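Local coordinates for BfpC (Escherichia coli, PDB 3VHJ), which is a membrane protein needed for type IV pilus biogenesis, represented here by its N-terminal cytoplasmic domain, at residues Gly100-Lys103 / Asp104-His108; Lys120-Phe123 / Phe124-Ala128. The protein carries 1 engineered substitution. All coordinates share one frame; numbering follows the deposited sequence.

In the fold
Contact 1 (100-108) is the turn that joins strands 96-101 and 107-113. Contact 2 (120-128) lies within helix 116-127, the next element along the chain. Their centres are about 16 Å apart, and their nearest atoms are about 5 Å apart without touching. Each is partly buried. Contact 1 is held mainly by polar groups, with one carboxylate binding two backbone N-H groups and, weakly, an imidazole. Contact 2 is mainly aromatic, with a single salt bridge on its exposed side. The two still serve one sheet: the helix lays Phe-122, Phe-123 and Val-127 on Val-98 of strand 96-101, whose end enters contact 1.

Contact 1: residues Gly100-Lys103 / Asp104-His108; sequences GVDK and DGMVH
The imidazole of His-108 has one face covered by Asp-102 CB, which lies 3.3 Å from His-108 NE2. Tyr-131 makes an edge-to-face pair with the same ring. The carboxylate of Asp-102 is turned 75° from the ring plane. Its OD1 accepts a weak bond from His-108 NE2 at 2.7 Å, bent to 129° at the hydrogen. The other oxygen, OD2, is gripped from opposite faces of the carboxylate plane. Asp-104 N reaches Asp-102 OD2 from one face at 2.7 Å, and Met-106 N reaches the same OD2 from the other at 2.8 Å. These bonds probably fix the rotation of the carboxylate. With chi1 at 72°, Asp-102 places CG in the gap flanked by its own N and C, and so folds the acid back over the turn. A water donates to Asp-102 OD1 and to Asp-104 OD2, and so bridges two acids that would otherwise probably repel. Lys-103 reaches away from the turn, where its NZ binds Gly-82 O and forms a salt bridge with Asp-134.

The backbone closes with Gly-105 N to Asp-102 O at 2.8 Å and Asp-102 N to Met-106 O at 2.9 Å. Val-101 and Val-107 form a non-hydrogen-bonded antiparallel pair, and both side chains also meet Leu-75 of helix 74-77. Gly-105 has a positive phi, which suits glycine. Asp-102 to Gly-105 is a type I turn, and Asp-102 OD2 with Asp-104 N adds an Asx turn. Together with Gly-105, this is the classic beta hairpin of a type I turn plus G1 beta bulge, joining strands 96-101 and 107-113.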
loop_
_atom_site.group_PDB
_atom_site.type_symbol
_atom_site.label_atom_id
_atom_site.label_comp_id
_atom_site.label_asym_id
_atom_site.label_seq_id
_atom_site.Cartn_x
_atom_site.Cartn_y
_atom_site.Cartn_z
ATOM N N GLY A 100 -1.764 5.487 -1.852
ATOM C CA GLY A 100 -2.990 6.239 -2.050
ATOM C C GLY A 100 -4.188 5.474 -1.520
ATOM O O GLY A 100 -4.368 4.301 -1.843
ATOM N N VAL A 101 -4.997 6.139 -0.697
ATOM C CA VAL A 101 -6.192 5.533 -0.108
ATOM C C VAL A 101 -7.364 6.472 -0.396
ATOM O O VAL A 101 -7.265 7.685 -0.177
ATOM C CB VAL A 101 -6.008 5.348 1.415
ATOM C CG1 VAL A 101 -7.282 4.813 2.043
ATOM C CG2 VAL A 101 -4.852 4.394 1.679
ATOM N N ASP A 102 -8.467 5.918 -0.894
ATOM C CA ASP A 102 -9.612 6.744 -1.251
ATOM C C ASP A 102 -10.521 7.111 -0.096
ATOM O O ASP A 102 -10.300 6.699 1.041
ATOM C CB ASP A 102 -10.414 6.091 -2.390
ATOM C CG ASP A 102 -11.198 4.869 -1.949
ATOM O OD1 ASP A 102 -11.629 4.100 -2.835
ATOM O OD2 ASP A 102 -11.404 4.675 -0.734
ATOM N N LYS A 103 -11.543 7.903 -0.402
ATOM C CA LYS A 103 -12.495 8.376 0.593
ATOM C C LYS A 103 -13.199 7.252 1.350
ATOM O O LYS A 103 -13.709 7.467 2.449
ATOM C CB LYS A 103 -13.530 9.279 -0.088
ATOM C CG LYS A 103 -14.376 10.107 0.869
ATOM C CD LYS A 103 -13.519 11.067 1.681
ATOM C CE LYS A 103 -14.377 11.956 2.560
ATOM N NZ LYS A 103 -13.551 12.931 3.324
ATOM N N ASP A 104 -13.228 6.057 0.767
ATOM C CA ASP A 104 -13.878 4.915 1.408
ATOM C C ASP A 104 -12.878 4.028 2.143
ATOM O O ASP A 104 -13.239 2.977 2.673
ATOM C CB ASP A 104 -14.632 4.070 0.377
ATOM C CG ASP A 104 -15.812 4.802 -0.230
ATOM O OD1 ASP A 104 -16.603 5.386 0.539
ATOM O OD2 ASP A 104 -15.954 4.784 -1.473
ATOM N N GLY A 105 -11.619 4.451 2.164
ATOM C CA GLY A 105 -10.600 3.676 2.846
ATOM C C GLY A 105 -10.019 2.556 2.000
ATOM O O GLY A 105 -9.253 1.739 2.499
HETATM N N MSE A 106 -10.380 2.511 0.722
HETATM C CA MSE A 106 -9.860 1.474 -0.161
HETATM C C MSE A 106 -8.483 1.853 -0.680
HETATM O O MSE A 106 -8.253 2.990 -1.095
HETATM C CB MSE A 106 -10.804 1.246 -1.348
HETATM C CG MSE A 106 -12.205 0.757 -0.970
HETATM SE SE MSE A 106 -12.264 -0.974 -0.146
HETATM C CE MSE A 106 -12.633 -0.467 1.678
ATOM N N VAL A 107 -7.565 0.895 -0.648
ATOM C CA VAL A 107 -6.223 1.139 -1.128
ATOM C C VAL A 107 -6.232 1.208 -2.650
ATOM O O VAL A 107 -6.620 0.249 -3.324
ATOM C CB VAL A 107 -5.253 0.020 -0.668
ATOM C CG1 VAL A 107 -3.872 0.251 -1.259
ATOM C CG2 VAL A 107 -5.176 -0.004 0.855
ATOM N N HIS A 108 -5.828 2.356 -3.186
ATOM C CA HIS A 108 -5.763 2.538 -4.634
ATOM C C HIS A 108 -4.342 2.315 -5.125
ATOM O O HIS A 108 -4.131 1.773 -6.209
ATOM C CB HIS A 108 -6.205 3.947 -5.040
ATOM C CG HIS A 108 -7.689 4.124 -5.104
ATOM N ND1 HIS A 108 -8.289 5.073 -5.906
ATOM C CD2 HIS A 108 -8.695 3.489 -4.456
ATOM C CE1 HIS A 108 -9.600 5.013 -5.749
ATOM N NE2 HIS A 108 -9.873 4.061 -4.875
HETATM O O HOH W 1 -14.261 3.093 -2.783
#

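Contact 2: residues Lys120-Phe123 / Phe124-Ala128; sequences KKFF and FDHVA
Phe-123 and Phe-124 meet edge-to-face on the C-terminal part of alpha helix 116-127, where the winding widens into a pi-type turn. The edge of Phe-123 is directed at the face of Phe-124. The planes are 67° apart and the ring centroids 5.6 Å apart. Phe-123 is buried. Ala-128 CB lies over one face of its ring, 4.0 Å from the centroid, in a CH-pi contact. Val-127 crosses the Phe-123 side chain at about a right angle, with its CB near CD1. Beyond the helix Phe-123 touches, among others, Cys-86 and Leu-88 of strand 85-90 and Val-98 of strand 96-101, so the ring packs the helix onto the sheet.

Phe-124 takes a different course. Its CG is anti to its carbonyl carbon (chi1 -81°), which brings the ring back along Lys-120. The two side chains run side by side in the same direction, with Lys-120 CG at the ring edge and in its plane. Lys-120 CE is 3.5 Å from Phe-124 CE1. The Phe-124 side chain also touches Val-142 and Val-144.

Phe-122 sends CE2 to Val-127 CG2 at 3.6 Å. Its ring meets that of His-126 obliquely, and Phe-122 also rests on Val-98.

The pi-type turn shows in the backbone. Phe-123 O accepts from Ala-128 N at 2.7 Å and from Val-127 N at 2.9 Å, and the two donors approach from opposite faces of the carbonyl plane. One turn back, the helical bond from Phe-124 N to Lys-120 O remains regular.

On the exposed side a salt bridge spans one turn. Lys-121 bends at its last torsion (chi4 54°), and its NZ meets Asp-125 OD2 on the syn side at 3.2 Å.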
loop_
_atom_site.group_PDB
_atom_site.type_symbol
_atom_site.label_atom_id
_atom_site.label_comp_id
_atom_site.label_asym_id
_atom_site.label_seq_id
_atom_site.Cartn_x
_atom_site.Cartn_y
_atom_site.Cartn_z
ATOM N N LYS A 120 8.904 9.105 -8.482
ATOM C CA LYS A 120 8.392 10.441 -8.753
ATOM C C LYS A 120 7.543 10.407 -10.026
ATOM O O LYS A 120 6.447 10.967 -10.069
ATOM C CB LYS A 120 9.559 11.430 -8.913
ATOM C CG LYS A 120 9.143 12.900 -8.934
ATOM C CD LYS A 120 10.352 13.832 -9.017
ATOM C CE LYS A 120 9.915 15.297 -9.080
ATOM N NZ LYS A 120 11.066 16.251 -9.088
ATOM N N LYS A 121 8.045 9.731 -11.054
ATOM C CA LYS A 121 7.327 9.629 -12.320
ATOM C C LYS A 121 5.980 8.913 -12.171
ATOM O O LYS A 121 4.986 9.321 -12.774
ATOM C CB LYS A 121 8.192 8.906 -13.362
ATOM C CG LYS A 121 7.530 8.738 -14.726
ATOM C CD LYS A 121 8.481 8.101 -15.733
ATOM C CE LYS A 121 7.801 7.871 -17.074
ATOM N NZ LYS A 121 7.193 9.120 -17.621
ATOM N N PHE A 122 5.947 7.849 -11.373
ATOM C CA PHE A 122 4.703 7.107 -11.169
ATOM C C PHE A 122 3.707 7.992 -10.427
ATOM O O PHE A 122 2.525 8.049 -10.765
ATOM C CB PHE A 122 4.960 5.842 -10.352
ATOM C CG PHE A 122 3.748 4.976 -10.195
ATOM C CD1 PHE A 122 3.361 4.109 -11.211
ATOM C CD2 PHE A 122 2.972 5.050 -9.044
ATOM C CE1 PHE A 122 2.211 3.326 -11.084
ATOM C CE2 PHE A 122 1.821 4.272 -8.905
ATOM C CZ PHE A 122 1.440 3.408 -9.929
ATOM N N PHE A 123 4.210 8.678 -9.408
ATOM C CA PHE A 123 3.422 9.577 -8.582
ATOM C C PHE A 123 2.716 10.636 -9.428
ATOM O O PHE A 123 1.498 10.819 -9.333
ATOM C CB PHE A 123 4.353 10.245 -7.570
ATOM C CG PHE A 123 3.678 11.236 -6.668
ATOM C CD1 PHE A 123 2.703 10.826 -5.760
ATOM C CD2 PHE A 123 4.061 12.574 -6.684
ATOM C CE1 PHE A 123 2.125 11.731 -4.880
ATOM C CE2 PHE A 123 3.488 13.491 -5.806
ATOM C CZ PHE A 123 2.518 13.068 -4.900
ATOM N N PHE A 124 3.484 11.336 -10.255
ATOM C CA PHE A 124 2.923 12.375 -11.108
ATOM C C PHE A 124 2.007 11.848 -12.206
ATOM O O PHE A 124 0.938 12.400 -12.441
ATOM C CB PHE A 124 4.039 13.200 -11.754
ATOM C CG PHE A 124 4.608 14.257 -10.858
ATOM C CD1 PHE A 124 5.906 14.155 -10.374
ATOM C CD2 PHE A 124 3.844 15.365 -10.503
ATOM C CE1 PHE A 124 6.443 15.148 -9.547
ATOM C CE2 PHE A 124 4.367 16.359 -9.678
ATOM C CZ PHE A 124 5.672 16.249 -9.200
ATOM N N ASP A 125 2.423 10.779 -12.878
ATOM C CA ASP A 125 1.623 10.233 -13.966
ATOM C C ASP A 125 0.323 9.549 -13.555
ATOM O O ASP A 125 -0.666 9.620 -14.281
ATOM C CB ASP A 125 2.443 9.244 -14.802
ATOM C CG ASP A 125 3.639 9.892 -15.481
ATOM O OD1 ASP A 125 3.559 11.085 -15.837
ATOM O OD2 ASP A 125 4.658 9.195 -15.669
ATOM N N HIS A 126 0.301 8.904 -12.394
ATOM C CA HIS A 126 -0.905 8.179 -12.001
ATOM C C HIS A 126 -1.520 8.450 -10.638
ATOM O O HIS A 126 -2.693 8.156 -10.428
ATOM C CB HIS A 126 -0.634 6.676 -12.087
ATOM C CG HIS A 126 -0.053 6.236 -13.392
ATOM N ND1 HIS A 126 -0.784 6.202 -14.559
ATOM C CD2 HIS A 126 1.195 5.817 -13.716
ATOM C CE1 HIS A 126 -0.014 5.779 -15.546
ATOM N NE2 HIS A 126 1.192 5.540 -15.060
ATOM N N VAL A 127 -0.754 9.008 -9.711
ATOM C CA VAL A 127 -1.275 9.202 -8.366
ATOM C C VAL A 127 -1.698 10.597 -7.937
ATOM O O VAL A 127 -2.852 10.823 -7.597
ATOM C CB VAL A 127 -0.255 8.672 -7.332
ATOM C CG1 VAL A 127 -0.836 8.759 -5.920
ATOM C CG2 VAL A 127 0.132 7.244 -7.686
ATOM N N ALA A 128 -0.748 11.519 -7.931
ATOM C CA ALA A 128 -0.992 12.887 -7.505
ATOM C C ALA A 128 -2.307 13.490 -7.986
ATOM O O ALA A 128 -3.000 14.170 -7.227
ATOM C CB ALA A 128 0.167 13.772 -7.948
#